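Local coordinates for protein L-methionine gamma-lyase (Fusobacterium nucleatum subsp. nucleatum, PDB 6LXU) that is a pyridoxal-phosphate-dependent enzyme of the Cys/Met metabolism family, built as a tetramer and carrying its cofactor covalently attached, at residues G83-S88 with A222-T227; P65-L70 with Q251-I256; V153-T158 with I185-F190; T13-A18 with A75-G80; Y59-N64 with G245-P250. All blocks are in the same frame, centred on the assembly; numbering follows the deposited sequence.

Interaction 1 (G83-S88 with A222-T227)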
# COMPACT_ATOMS: atom_id res chain seq x y z
N GLY A 83 6.74 -20.67 -12.10
CA GLY A 83 6.95 -20.12 -10.77
C GLY A 83 5.70 -20.16 -9.92
O GLY A 83 4.59 -20.11 -10.44
N ILE A 84 5.90 -20.25 -8.60
CA ILE A 84 4.81 -20.15 -7.63
C ILE A 84 5.28 -19.24 -6.51
O ILE A 84 6.41 -19.38 -6.04
CB ILE A 84 4.44 -21.50 -7.01
CG1 ILE A 84 4.46 -22.64 -8.02
CG2 ILE A 84 3.08 -21.42 -6.35
CD1 ILE A 84 4.36 -23.96 -7.33
N ALA A 85 4.41 -18.33 -6.08
CA ALA A 85 4.72 -17.42 -4.99
C ALA A 85 3.92 -17.76 -3.74
O ALA A 85 2.76 -18.18 -3.81
CB ALA A 85 4.43 -15.99 -5.39
N MET A 86 4.56 -17.53 -2.59
CA MET A 86 3.98 -17.76 -1.28
C MET A 86 4.34 -16.59 -0.37
O MET A 86 5.23 -15.80 -0.66
CB MET A 86 4.48 -19.07 -0.65
CG MET A 86 4.10 -20.32 -1.42
SD MET A 86 5.11 -20.65 -2.87
CE MET A 86 4.52 -22.30 -3.24
N SER A 87 3.68 -16.55 0.78
CA SER A 87 3.84 -15.44 1.73
C SER A 87 5.03 -15.57 2.69
O SER A 87 5.17 -14.74 3.58
CB SER A 87 2.55 -15.21 2.48
OG SER A 87 2.23 -16.35 3.22
N SER A 88 5.89 -16.57 2.49
CA SER A 88 7.22 -16.59 3.11
C SER A 88 8.05 -17.66 2.42
O SER A 88 7.51 -18.56 1.77
CB SER A 88 7.17 -16.90 4.61
OG SER A 88 6.77 -18.24 4.84
N ALA A 222 8.30 -13.27 2.00
CA ALA A 222 7.77 -13.95 0.81
C ALA A 222 8.67 -15.09 0.38
O ALA A 222 9.87 -15.09 0.66
CB ALA A 222 7.63 -12.95 -0.34
N GLY A 223 8.07 -16.05 -0.32
CA GLY A 223 8.78 -17.19 -0.86
C GLY A 223 8.44 -17.40 -2.31
O GLY A 223 7.39 -16.97 -2.79
N LEU A 224 9.34 -18.10 -3.01
CA LEU A 224 9.15 -18.43 -4.42
C LEU A 224 9.63 -19.83 -4.69
O LEU A 224 10.60 -20.30 -4.08
CB LEU A 224 9.88 -17.45 -5.34
CG LEU A 224 9.43 -16.00 -5.25
CD1 LEU A 224 10.44 -15.06 -5.88
CD2 LEU A 224 8.07 -15.82 -5.87
N VAL A 225 8.95 -20.50 -5.62
CA VAL A 225 9.33 -21.83 -6.10
C VAL A 225 9.43 -21.78 -7.61
O VAL A 225 8.58 -21.16 -8.24
CB VAL A 225 8.26 -22.88 -5.70
CG1 VAL A 225 8.61 -24.27 -6.23
CG2 VAL A 225 8.05 -22.92 -4.19
N VAL A 226 10.45 -22.44 -8.18
CA VAL A 226 10.53 -22.63 -9.62
C VAL A 226 10.75 -24.10 -9.91
O VAL A 226 11.61 -24.74 -9.33
CB VAL A 226 11.64 -21.80 -10.28
CG1 VAL A 226 11.64 -22.01 -11.80
CG2 VAL A 226 11.46 -20.32 -9.97
N THR A 227 9.95 -24.63 -10.84
CA THR A 227 10.06 -26.03 -11.24
C THR A 227 9.34 -26.24 -12.57
O THR A 227 8.84 -25.31 -13.19
CB THR A 227 9.56 -26.96 -10.10
OG1 THR A 227 9.83 -28.32 -10.43
CG2 THR A 227 8.08 -26.82 -9.83

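Interaction 2 (P65-L70 with Q251-I256)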
# COMPACT_ATOMS: atom_id res chain seq x y z
N PRO A 65 -3.28 -11.81 -10.94
CA PRO A 65 -2.44 -11.33 -12.05
C PRO A 65 -1.15 -10.64 -11.62
O PRO A 65 -0.13 -10.78 -12.30
CB PRO A 65 -3.36 -10.42 -12.86
CG PRO A 65 -4.66 -10.40 -12.17
CD PRO A 65 -4.65 -11.30 -10.99
N THR A 66 -1.17 -9.86 -10.53
CA THR A 66 0.07 -9.27 -10.03
C THR A 66 1.07 -10.36 -9.66
O THR A 66 2.23 -10.35 -10.05
CB THR A 66 -0.19 -8.33 -8.84
OG1 THR A 66 -1.20 -7.38 -9.18
CG2 THR A 66 1.09 -7.64 -8.40
N THR A 67 0.59 -11.35 -8.92
CA THR A 67 1.43 -12.45 -8.49
C THR A 67 1.95 -13.28 -9.68
O THR A 67 3.08 -13.73 -9.65
CB THR A 67 0.67 -13.31 -7.50
OG1 THR A 67 0.15 -12.42 -6.50
CG2 THR A 67 1.54 -14.34 -6.86
N THR A 68 1.11 -13.45 -10.69
CA THR A 68 1.55 -14.18 -11.89
C THR A 68 2.79 -13.55 -12.53
O THR A 68 3.69 -14.26 -12.97
CB THR A 68 0.42 -14.26 -12.92
OG1 THR A 68 -0.62 -15.06 -12.35
CG2 THR A 68 0.87 -14.87 -14.24
N VAL A 69 2.83 -12.23 -12.59
CA VAL A 69 4.00 -11.54 -13.14
C VAL A 69 5.25 -11.89 -12.35
O VAL A 69 6.28 -12.21 -12.93
CB VAL A 69 3.77 -10.04 -13.22
CG1 VAL A 69 5.06 -9.29 -13.55
CG2 VAL A 69 2.71 -9.74 -14.26
N LEU A 70 5.13 -11.85 -11.02
CA LEU A 70 6.25 -12.21 -10.17
C LEU A 70 6.71 -13.65 -10.41
O LEU A 70 7.90 -13.94 -10.50
CB LEU A 70 5.87 -12.01 -8.71
CG LEU A 70 6.88 -12.48 -7.67
CD1 LEU A 70 8.22 -11.79 -7.85
CD2 LEU A 70 6.34 -12.23 -6.27
N GLN A 251 -0.07 -6.63 -2.62
CA GLN A 251 0.84 -5.52 -2.32
C GLN A 251 2.28 -6.00 -2.22
O GLN A 251 3.20 -5.39 -2.77
CB GLN A 251 0.46 -4.82 -1.02
CG GLN A 251 1.39 -3.67 -0.67
CD GLN A 251 1.34 -2.56 -1.69
OE1 GLN A 251 0.24 -2.10 -2.05
NE2 GLN A 251 2.50 -2.10 -2.16
N GLU A 252 2.48 -7.10 -1.50
CA GLU A 252 3.82 -7.66 -1.37
C GLU A 252 4.35 -8.19 -2.69
O GLU A 252 5.53 -8.02 -2.99
CB GLU A 252 3.89 -8.71 -0.26
CG GLU A 252 3.89 -8.11 1.14
CD GLU A 252 2.52 -7.68 1.66
OE1 GLU A 252 1.50 -8.24 1.19
OE2 GLU A 252 2.45 -6.82 2.58
N ALA A 253 3.49 -8.81 -3.50
CA ALA A 253 3.92 -9.20 -4.84
C ALA A 253 4.44 -7.99 -5.63
O ALA A 253 5.48 -8.09 -6.28
CB ALA A 253 2.79 -9.90 -5.58
N TYR A 254 3.72 -6.88 -5.55
CA TYR A 254 4.15 -5.65 -6.22
C TYR A 254 5.49 -5.17 -5.66
O TYR A 254 6.40 -4.82 -6.44
CB TYR A 254 3.07 -4.54 -6.14
CG TYR A 254 3.56 -3.34 -6.88
CD1 TYR A 254 3.56 -3.32 -8.27
CD2 TYR A 254 4.16 -2.27 -6.21
CE1 TYR A 254 4.14 -2.28 -8.96
CE2 TYR A 254 4.72 -1.22 -6.90
CZ TYR A 254 4.73 -1.24 -8.29
OH TYR A 254 5.35 -0.25 -9.04
N TYR A 255 5.64 -5.14 -4.34
CA TYR A 255 6.92 -4.74 -3.76
C TYR A 255 8.08 -5.58 -4.30
O TYR A 255 9.16 -5.06 -4.54
CB TYR A 255 6.89 -4.83 -2.24
CG TYR A 255 6.24 -3.69 -1.48
CD1 TYR A 255 6.62 -2.37 -1.67
CD2 TYR A 255 5.34 -3.97 -0.44
CE1 TYR A 255 6.07 -1.36 -0.89
CE2 TYR A 255 4.80 -2.94 0.33
CZ TYR A 255 5.17 -1.64 0.10
OH TYR A 255 4.65 -0.60 0.84
N ILE A 256 7.87 -6.89 -4.46
CA ILE A 256 8.95 -7.75 -4.94
C ILE A 256 9.22 -7.51 -6.43
O ILE A 256 10.38 -7.41 -6.82
CB ILE A 256 8.66 -9.24 -4.69
CG1 ILE A 256 8.38 -9.53 -3.21
CG2 ILE A 256 9.84 -10.08 -5.17
CD1 ILE A 256 7.60 -10.79 -2.98

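Interaction 3 (V153-T158 with I185-F190)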
# COMPACT_ATOMS: atom_id res chain seq x y z
N VAL A 153 12.91 -37.23 -1.47
CA VAL A 153 13.52 -35.90 -1.58
C VAL A 153 14.95 -35.95 -1.09
O VAL A 153 15.26 -36.50 -0.04
CB VAL A 153 12.74 -34.86 -0.74
CG1 VAL A 153 13.52 -33.55 -0.58
CG2 VAL A 153 11.38 -34.59 -1.35
N VAL A 154 15.83 -35.33 -1.88
CA VAL A 154 17.14 -34.91 -1.43
C VAL A 154 17.09 -33.39 -1.39
O VAL A 154 16.84 -32.76 -2.42
CB VAL A 154 18.27 -35.45 -2.34
CG1 VAL A 154 19.60 -34.82 -2.00
CG2 VAL A 154 18.35 -36.96 -2.22
N TYR A 155 17.25 -32.81 -0.20
CA TYR A 155 17.06 -31.37 0.02
C TYR A 155 18.40 -30.75 0.33
O TYR A 155 19.08 -31.20 1.25
CB TYR A 155 16.07 -31.15 1.16
CG TYR A 155 15.70 -29.70 1.36
CD1 TYR A 155 16.54 -28.86 2.06
CD2 TYR A 155 14.53 -29.17 0.83
CE1 TYR A 155 16.23 -27.51 2.23
CE2 TYR A 155 14.20 -27.83 1.01
CZ TYR A 155 15.05 -27.00 1.70
OH TYR A 155 14.70 -25.67 1.88
N LEU A 156 18.79 -29.73 -0.45
CA LEU A 156 20.13 -29.16 -0.37
C LEU A 156 20.09 -27.64 -0.24
O LEU A 156 19.13 -26.99 -0.66
CB LEU A 156 20.94 -29.51 -1.62
CG LEU A 156 20.99 -31.00 -1.97
CD1 LEU A 156 21.58 -31.20 -3.35
CD2 LEU A 156 21.76 -31.78 -0.93
N GLU A 157 21.17 -27.09 0.28
CA GLU A 157 21.28 -25.65 0.49
C GLU A 157 22.74 -25.27 0.36
O GLU A 157 23.57 -25.84 1.06
CB GLU A 157 20.74 -25.32 1.88
CG GLU A 157 20.53 -23.86 2.18
CD GLU A 157 19.95 -23.63 3.57
OE1 GLU A 157 19.12 -24.45 4.09
OE2 GLU A 157 20.34 -22.60 4.15
N THR A 158 23.09 -24.34 -0.54
CA THR A 158 24.49 -23.95 -0.74
C THR A 158 24.55 -22.56 -1.36
O THR A 158 23.84 -22.30 -2.32
CB THR A 158 25.29 -24.96 -1.61
OG1 THR A 158 26.64 -24.52 -1.74
CG2 THR A 158 24.67 -25.20 -2.97
N ILE A 185 15.64 -30.86 -4.33
CA ILE A 185 15.11 -29.53 -4.00
C ILE A 185 16.27 -28.73 -3.45
O ILE A 185 16.97 -29.20 -2.56
CB ILE A 185 13.97 -29.62 -2.95
CG1 ILE A 185 12.87 -30.56 -3.45
CG2 ILE A 185 13.44 -28.23 -2.63
CD1 ILE A 185 11.75 -30.81 -2.47
N VAL A 186 16.47 -27.52 -3.98
CA VAL A 186 17.55 -26.65 -3.52
C VAL A 186 17.00 -25.30 -3.06
O VAL A 186 16.27 -24.65 -3.80
CB VAL A 186 18.60 -26.42 -4.62
CG1 VAL A 186 19.64 -25.39 -4.21
CG2 VAL A 186 19.27 -27.74 -4.94
N ASP A 187 17.43 -24.90 -1.88
CA ASP A 187 17.19 -23.55 -1.37
C ASP A 187 18.31 -22.66 -1.89
O ASP A 187 19.44 -22.73 -1.42
CB ASP A 187 17.12 -23.60 0.16
CG ASP A 187 16.86 -22.25 0.80
OD1 ASP A 187 17.05 -21.22 0.13
OD2 ASP A 187 16.49 -22.24 2.01
N ASN A 188 17.97 -21.85 -2.89
CA ASN A 188 18.91 -20.99 -3.61
C ASN A 188 18.89 -19.54 -3.12
O ASN A 188 19.30 -18.63 -3.83
CB ASN A 188 18.60 -21.05 -5.12
CG ASN A 188 19.76 -20.60 -6.00
OD1 ASN A 188 20.92 -20.86 -5.69
ND2 ASN A 188 19.44 -19.93 -7.12
N THR A 189 18.43 -19.33 -1.88
CA THR A 189 18.27 -17.99 -1.32
C THR A 189 19.56 -17.17 -1.32
O THR A 189 19.59 -16.05 -1.81
CB THR A 189 17.72 -18.07 0.12
OG1 THR A 189 16.41 -18.66 0.11
CG2 THR A 189 17.61 -16.70 0.76
N PHE A 190 20.62 -17.73 -0.74
CA PHE A 190 21.86 -16.96 -0.57
C PHE A 190 22.51 -16.61 -1.89
O PHE A 190 23.02 -15.51 -2.08
CB PHE A 190 22.89 -17.76 0.25
CG PHE A 190 22.73 -17.69 1.75
CD1 PHE A 190 21.53 -17.35 2.38
CD2 PHE A 190 23.84 -17.95 2.54
CE1 PHE A 190 21.44 -17.31 3.77
CE2 PHE A 190 23.75 -17.92 3.93
CZ PHE A 190 22.55 -17.59 4.54
O HOH W 1 16.23 -24.32 3.67
O HOH W 2 21.58 -23.64 -2.73

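Interaction 4 (T13-A18 with A75-G80)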
# COMPACT_ATOMS: atom_id res chain seq x y z
N THR A 13 17.83 -6.90 -18.03
CA THR A 13 16.71 -6.82 -18.97
C THR A 13 15.61 -7.80 -18.56
O THR A 13 14.42 -7.46 -18.54
CB THR A 13 17.19 -7.13 -20.38
OG1 THR A 13 18.24 -6.21 -20.68
CG2 THR A 13 16.07 -7.01 -21.38
N THR A 14 16.02 -9.02 -18.22
CA THR A 14 15.08 -10.06 -17.83
C THR A 14 14.35 -9.73 -16.53
O THR A 14 13.12 -9.83 -16.44
CB THR A 14 15.81 -11.42 -17.73
OG1 THR A 14 16.37 -11.73 -19.01
CG2 THR A 14 14.89 -12.55 -17.31
N ALA A 15 15.11 -9.33 -15.52
CA ALA A 15 14.49 -8.99 -14.23
C ALA A 15 13.48 -7.86 -14.40
O ALA A 15 12.42 -7.87 -13.77
CB ALA A 15 15.54 -8.63 -13.21
N ILE A 16 13.82 -6.87 -15.22
CA ILE A 16 12.97 -5.71 -15.41
C ILE A 16 11.73 -6.07 -16.24
O ILE A 16 10.62 -5.63 -15.90
CB ILE A 16 13.77 -4.56 -16.05
CG1 ILE A 16 14.80 -4.03 -15.04
CG2 ILE A 16 12.84 -3.44 -16.51
CD1 ILE A 16 15.89 -3.17 -15.63
N HIS A 17 11.92 -6.80 -17.33
CA HIS A 17 10.85 -6.96 -18.33
C HIS A 17 10.17 -8.31 -18.39
O HIS A 17 9.05 -8.39 -18.92
CB HIS A 17 11.38 -6.62 -19.72
CG HIS A 17 11.70 -5.16 -19.89
ND1 HIS A 17 10.71 -4.21 -20.06
CD2 HIS A 17 12.88 -4.51 -19.91
CE1 HIS A 17 11.29 -3.02 -20.19
NE2 HIS A 17 12.60 -3.18 -20.11
N ALA A 18 10.81 -9.39 -17.93
CA ALA A 18 10.23 -10.73 -18.14
C ALA A 18 8.93 -10.87 -17.41
O ALA A 18 8.72 -10.28 -16.37
CB ALA A 18 11.18 -11.81 -17.68
N ALA A 75 10.67 -17.52 -12.56
CA ALA A 75 10.89 -18.64 -13.46
C ALA A 75 11.86 -18.27 -14.59
O ALA A 75 12.74 -19.06 -14.93
CB ALA A 75 9.58 -19.13 -14.03
N ALA A 76 11.71 -17.08 -15.17
CA ALA A 76 12.63 -16.64 -16.21
C ALA A 76 14.06 -16.51 -15.70
O ALA A 76 15.02 -16.90 -16.39
CB ALA A 76 12.16 -15.33 -16.82
N LEU A 77 14.22 -15.98 -14.49
CA LEU A 77 15.55 -15.81 -13.91
C LEU A 77 16.25 -17.12 -13.60
O LEU A 77 17.46 -17.23 -13.80
CB LEU A 77 15.48 -14.94 -12.65
CG LEU A 77 15.12 -13.47 -12.91
CD1 LEU A 77 14.74 -12.78 -11.61
CD2 LEU A 77 16.25 -12.71 -13.59
N GLU A 78 15.50 -18.11 -13.12
CA GLU A 78 16.05 -19.44 -12.84
C GLU A 78 16.09 -20.35 -14.07
O GLU A 78 16.61 -21.46 -14.01
CB GLU A 78 15.24 -20.13 -11.73
CG GLU A 78 15.43 -19.53 -10.35
CD GLU A 78 16.76 -19.85 -9.68
OE1 GLU A 78 17.62 -20.57 -10.26
OE2 GLU A 78 16.99 -19.33 -8.56
N GLU A 79 15.50 -19.88 -15.17
CA GLU A 79 15.38 -20.65 -16.41
C GLU A 79 14.62 -21.96 -16.20
O GLU A 79 15.00 -23.02 -16.71
CB GLU A 79 16.75 -20.84 -17.08
CG GLU A 79 17.40 -19.51 -17.43
CD GLU A 79 18.74 -19.66 -18.11
OE1 GLU A 79 18.88 -20.53 -18.99
OE2 GLU A 79 19.66 -18.90 -17.77
N GLY A 80 13.53 -21.87 -15.44
CA GLY A 80 12.59 -22.95 -15.27
C GLY A 80 11.26 -22.68 -15.93
O GLY A 80 10.98 -21.58 -16.41

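Interaction 5 (Y59-N64 with G245-P250)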
# COMPACT_ATOMS: atom_id res chain seq x y z
N TYR A 59 -9.82 -16.60 -7.87
CA TYR A 59 -9.70 -16.26 -6.44
C TYR A 59 -8.23 -16.21 -6.11
O TYR A 59 -7.47 -17.07 -6.53
CB TYR A 59 -10.39 -17.33 -5.62
CG TYR A 59 -10.48 -17.10 -4.14
CD1 TYR A 59 -11.38 -16.19 -3.63
CD2 TYR A 59 -9.73 -17.84 -3.24
CE1 TYR A 59 -11.53 -16.02 -2.26
CE2 TYR A 59 -9.86 -17.69 -1.87
CZ TYR A 59 -10.78 -16.79 -1.39
OH TYR A 59 -10.99 -16.64 -0.04
N THR A 60 -7.82 -15.21 -5.34
CA THR A 60 -6.39 -14.93 -5.17
C THR A 60 -5.59 -16.07 -4.54
O THR A 60 -4.42 -16.22 -4.88
CB THR A 60 -6.21 -13.59 -4.45
OG1 THR A 60 -6.59 -12.59 -5.40
CG2 THR A 60 -4.78 -13.33 -3.98
N ARG A 61 -6.19 -16.92 -3.68
CA ARG A 61 -5.43 -18.07 -3.19
C ARG A 61 -4.98 -19.00 -4.32
O ARG A 61 -3.91 -19.60 -4.23
CB ARG A 61 -6.20 -18.84 -2.11
CG ARG A 61 -5.52 -20.12 -1.61
CD ARG A 61 -5.85 -20.49 -0.15
NE ARG A 61 -7.27 -20.40 0.14
CZ ARG A 61 -8.20 -21.26 -0.30
NH1 ARG A 61 -7.85 -22.34 -0.99
NH2 ARG A 61 -9.48 -21.03 -0.07
N LEU A 62 -5.79 -19.11 -5.37
CA LEU A 62 -5.43 -19.90 -6.56
C LEU A 62 -4.40 -19.21 -7.44
O LEU A 62 -3.51 -19.87 -8.00
CB LEU A 62 -6.66 -20.23 -7.40
CG LEU A 62 -7.74 -21.05 -6.72
CD1 LEU A 62 -8.96 -21.21 -7.62
CD2 LEU A 62 -7.22 -22.41 -6.29
N GLY A 63 -4.51 -17.89 -7.57
CA GLY A 63 -3.65 -17.10 -8.43
C GLY A 63 -4.20 -15.71 -8.58
O GLY A 63 -5.37 -15.47 -8.34
N ASN A 64 -3.32 -14.78 -8.98
CA ASN A 64 -3.66 -13.37 -9.06
C ASN A 64 -2.75 -12.75 -10.13
O ASN A 64 -1.60 -13.12 -10.21
CB ASN A 64 -3.40 -12.73 -7.68
CG ASN A 64 -3.58 -11.23 -7.66
OD1 ASN A 64 -2.75 -10.49 -8.19
ND2 ASN A 64 -4.65 -10.76 -7.02
N GLY A 245 -1.90 -22.70 2.71
CA GLY A 245 -2.57 -21.43 2.55
C GLY A 245 -1.64 -20.22 2.66
O GLY A 245 -2.08 -19.15 3.06
N ALA A 246 -0.37 -20.38 2.29
CA ALA A 246 0.61 -19.29 2.41
C ALA A 246 0.51 -18.35 1.21
O ALA A 246 1.42 -18.26 0.39
CB ALA A 246 1.99 -19.87 2.57
N VAL A 247 -0.60 -17.61 1.15
CA VAL A 247 -0.94 -16.79 0.01
C VAL A 247 -0.29 -15.43 0.10
O VAL A 247 -0.54 -14.67 1.05
CB VAL A 247 -2.47 -16.61 -0.11
CG1 VAL A 247 -2.84 -15.74 -1.29
CG2 VAL A 247 -3.15 -17.97 -0.24
N LEU A 248 0.53 -15.09 -0.90
CA LEU A 248 1.20 -13.80 -0.95
C LEU A 248 0.19 -12.67 -1.19
O LEU A 248 -0.67 -12.74 -2.06
CB LEU A 248 2.24 -13.80 -2.07
CG LEU A 248 3.13 -12.57 -2.15
CD1 LEU A 248 3.96 -12.38 -0.88
CD2 LEU A 248 4.05 -12.70 -3.35
N GLY A 249 0.31 -11.60 -0.41
CA GLY A 249 -0.53 -10.43 -0.61
C GLY A 249 -0.16 -9.73 -1.92
O GLY A 249 1.03 -9.60 -2.23
N PRO A 250 -1.16 -9.27 -2.70
CA PRO A 250 -0.82 -8.56 -3.93
C PRO A 250 0.10 -7.35 -3.72
O PRO A 250 1.00 -7.12 -4.53
CB PRO A 250 -2.18 -8.21 -4.52
CG PRO A 250 -3.05 -9.34 -4.08
CD PRO A 250 -2.59 -9.62 -2.67

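Interaction 1 (G83-S88 with A222-T227)
Ile84 and Met86 pair with Val225 and Gly223 through four backbone hydrogen bonds that join strands 82-86 and 223-227 antiparallel. Ile84 N gives to Val225 O at 2.9 Å, and Val225 N returns to Ile84 O at 2.8 Å. Met86 and Gly223 repeat the exchange, Met86 N to Gly223 O and Gly223 N to Met86 O both measuring 2.9 Å. The last bond is almost straight at its hydrogen (176°), yet the donor stands well above the carbonyl plane of Met86. CA-H...O contacts reinforce the ladder, from Gly83 CA to Val225 O (3.2 Å) and from Leu224 CA to Ile84 O (3.3 Å). Apolar contacts follow on both faces. Met86 bends at chi2 (78°), which brings CE onto Val225 CG2 at 3.7 Å, beneath helices 89-100 and 229-244. On the other face Ala85 CB touches Leu224 CD2 at 3.7 Å, against helix 65-78. Past the strand, Ser88 OG caps Gly91 N and bonds Gly245 O of the second subunit. Strand 223-227 runs against both its neighbours in the seven-stranded mixed sheet, the pattern of the large domain in fold-type I PLP enzymes.

Interaction 2 (P65-L70 with Q251-I256)
Two helices, 65-78 and 250-260, pack side by side through Ala253 and the Leu70-Ile256 pair, the axes of their short segments 8.7 Å apart at closest approach and inclined by 32°. This helix pair lies against the edge of the large-domain sheet, close to the subunit interfaces. The methyl of Ala253 points into the first helix between two threonines: CB lies 4.0 Å from Thr66 CG2 and 3.8 Å from Thr67 OG1. Thr66 CG2 also reaches the backbone of the second helix, 4.0 Å from Tyr254 N. With CG2 anti to the backbone N (OG1 at chi1 -52°), Thr66 presents its methyl to the neighbouring helix, while its hydroxyl is bonded to Pro31 O and Tyr33 N. Tyr254 adds its CB to the packing and carries its ring away to where OH bonds Asp219 of the third subunit. No hydrogen bond crosses between the segments; the junction is largely apolar and buried. Further along, Leu70 and Ile256 meet at a slant, each with two methyls engaged. Leu70 CD2 lies 3.8 Å from Ile256 CD1, and Leu70 CD1 presses on Ile256 CG2 at 3.6 Å.

Interaction 3 (V153-T158 with I185-F190)
Ile185 packs on both Val153 and the ring of Tyr155, and its two branches divide the work. CG2 meets CE2 of the Tyr155 ring at 3.7 Å, touching CD2 as well, whereas CD1, at the end of the other branch, reaches Val153 CG1 at 3.8 Å. Tyr155 holds CG anti to its own backbone N (chi1 -174°), which lays the ring across toward strand 183-187, with the carbonyl O of Ile185 over one face. This layer is covered by helix 89-100, with Ile93 against Tyr155 and Thr96 and Leu97 against Ile185. Across the sheet, Leu156 CB lies 4.1 Å from Val186 CG2, facing helix 169-176. That helix links the two strands, 151-157 and 183-187, which are parallel neighbours in a beta-alpha-beta unit of the central sheet. Their backbones are laced by Ile185 N to Val154 O, Leu156 N to Ile185 O and Asp187 N to Leu156 O. Toward the C-terminal ends of the strands the contact turns polar. Tyr155 OH, 3.6 Å from Asp187 CB, donates to a water at 2.7 Å that lies in the plane of the ring at its edge. This water donates in turn to Glu157 OE1 (2.9 Å) and Asp187 OD2 (2.7 Å), a shared bridge between two carboxylates that lie alongside each other, their planes 34° apart. Glu157 OE1 also accepts from Tyr114 N. Asp187 OD2 lies close to N1 of the modified residue LLP at position 212, where fold-type I enzymes commonly place an aspartate. The other oxygen, Asp187 OD1, closes an Asx turn with Thr189 N and takes a second bond, 2.6 Å, from Thr189 OG1.

Interaction 4 (T13-A18 with A75-G80)
Thr14 of helix 11-17 and Ala18, just past its C-terminal end, both meet Ala76. Ala76 CB touches Ala18 CB at 3.8 Å and Thr14 CG2 at 3.9 Å, a cluster of three methyl groups. Leu77 extends the patch: its CD2 lies 4.0 Å from Thr14 CG2 and 4.2 Å from Ala15 CB, and also brushes Ala15 N. Thr14 and Leu77 pass each other in opposite directions, so each covers the other's flank. The threonine rotamer sorts its two branches, since at chi1 -60° CG2 is turned to helix 65-78 while OG1 folds back to bond Gly10 O, just before its helix. Around this first shell, polar groups hold the two helix ends. Lys73 NZ, on the same helix as Ala76, bonds Ala15 O and Ala18 O and thereby ties the C-terminal end of helix 11-17 to its neighbour. Helix 65-78 finishes in a Schellman motif, with Gly80 N bonded to Ala75 O at 3.0 Å and Glu79, of positive phi, as the C-prime residue. The Glu79 carboxylate then forms salt bridges with Lys8, Lys197 and Lys200. Beyond helix 11-17 lies the third subunit, where Thr13 bonds Asp386 and His17 bonds Glu382 of that chain. Between the segments themselves there is no hydrogen bond. The contact proper is therefore methyl packing in a partly buried patch, and the polar links, from Lys73 to the carbonyls and from Glu79 to its lysines, lie around it.

Interaction 5 (Y59-N64 with G245-P250)
The active site of the second subunit borders this pair of buried loops, in which Arg61 packs on Val247 and Asn64 on Pro250. Tyr59 OH and Arg61 NE both hydrogen-bond the LLP side chain of that neighbouring subunit, so each site is built across the interface. Val247 packs on the aliphatic part of Arg61. Its CG2 meets the arginine chain from the side, at about a right angle, 3.5 Å from Arg61 CG and 3.7 Å from Arg61 CD. Its other methyl, CG1, lies 4.1 Å from Thr60 CG2. The arginine comes nearest Gly245 at CD, then turns at chi3 (47°) and carries the guanidinium away from it, toward the second subunit. At the far end, the ring of Pro250 sets CG 3.6 Å from Asn64 ND2. That amide nitrogen is gripped twice: it donates to Thr60 OG1 at 3.1 Å, with a nearly straight angle of 170° and the acceptor in the amide plane, and it also bonds Tyr33 O. Asn64 OD1 takes a weak bond from Thr66 N, capping helix 65-78, while Thr60 OG1 is further bonded to Thr35 O. No hydrogen bond links the two loops. Carbon contacts join them, while the polar end of Arg61 looks outward: NE bonds the neighbouring LLP, consistent with a role in holding the cofactor, and NH1 makes a weak bond to Lys241 O.

Interactions 1 and 3 are both core contacts in the same seven-stranded sheet, the first antiparallel and the second parallel, and neither touches the other. Interaction 3 alone ends in a water-bridged polar cluster beside the cofactor of its own chain, whereas interaction 5 reaches the cofactor of the second subunit. Interactions 2 and 4 share helix 65-78 and rely on methyl packing without hydrogen bonds, but 2 is buried and 4 only partly so. Leu248 of interaction 5 meets Leu70 and Ala253 of interaction 2, and Ser87 N of interaction 1 probably bonds Ala246 O. Asn188 and Glu78 join interactions 3 and 4 by a probable hydrogen bond.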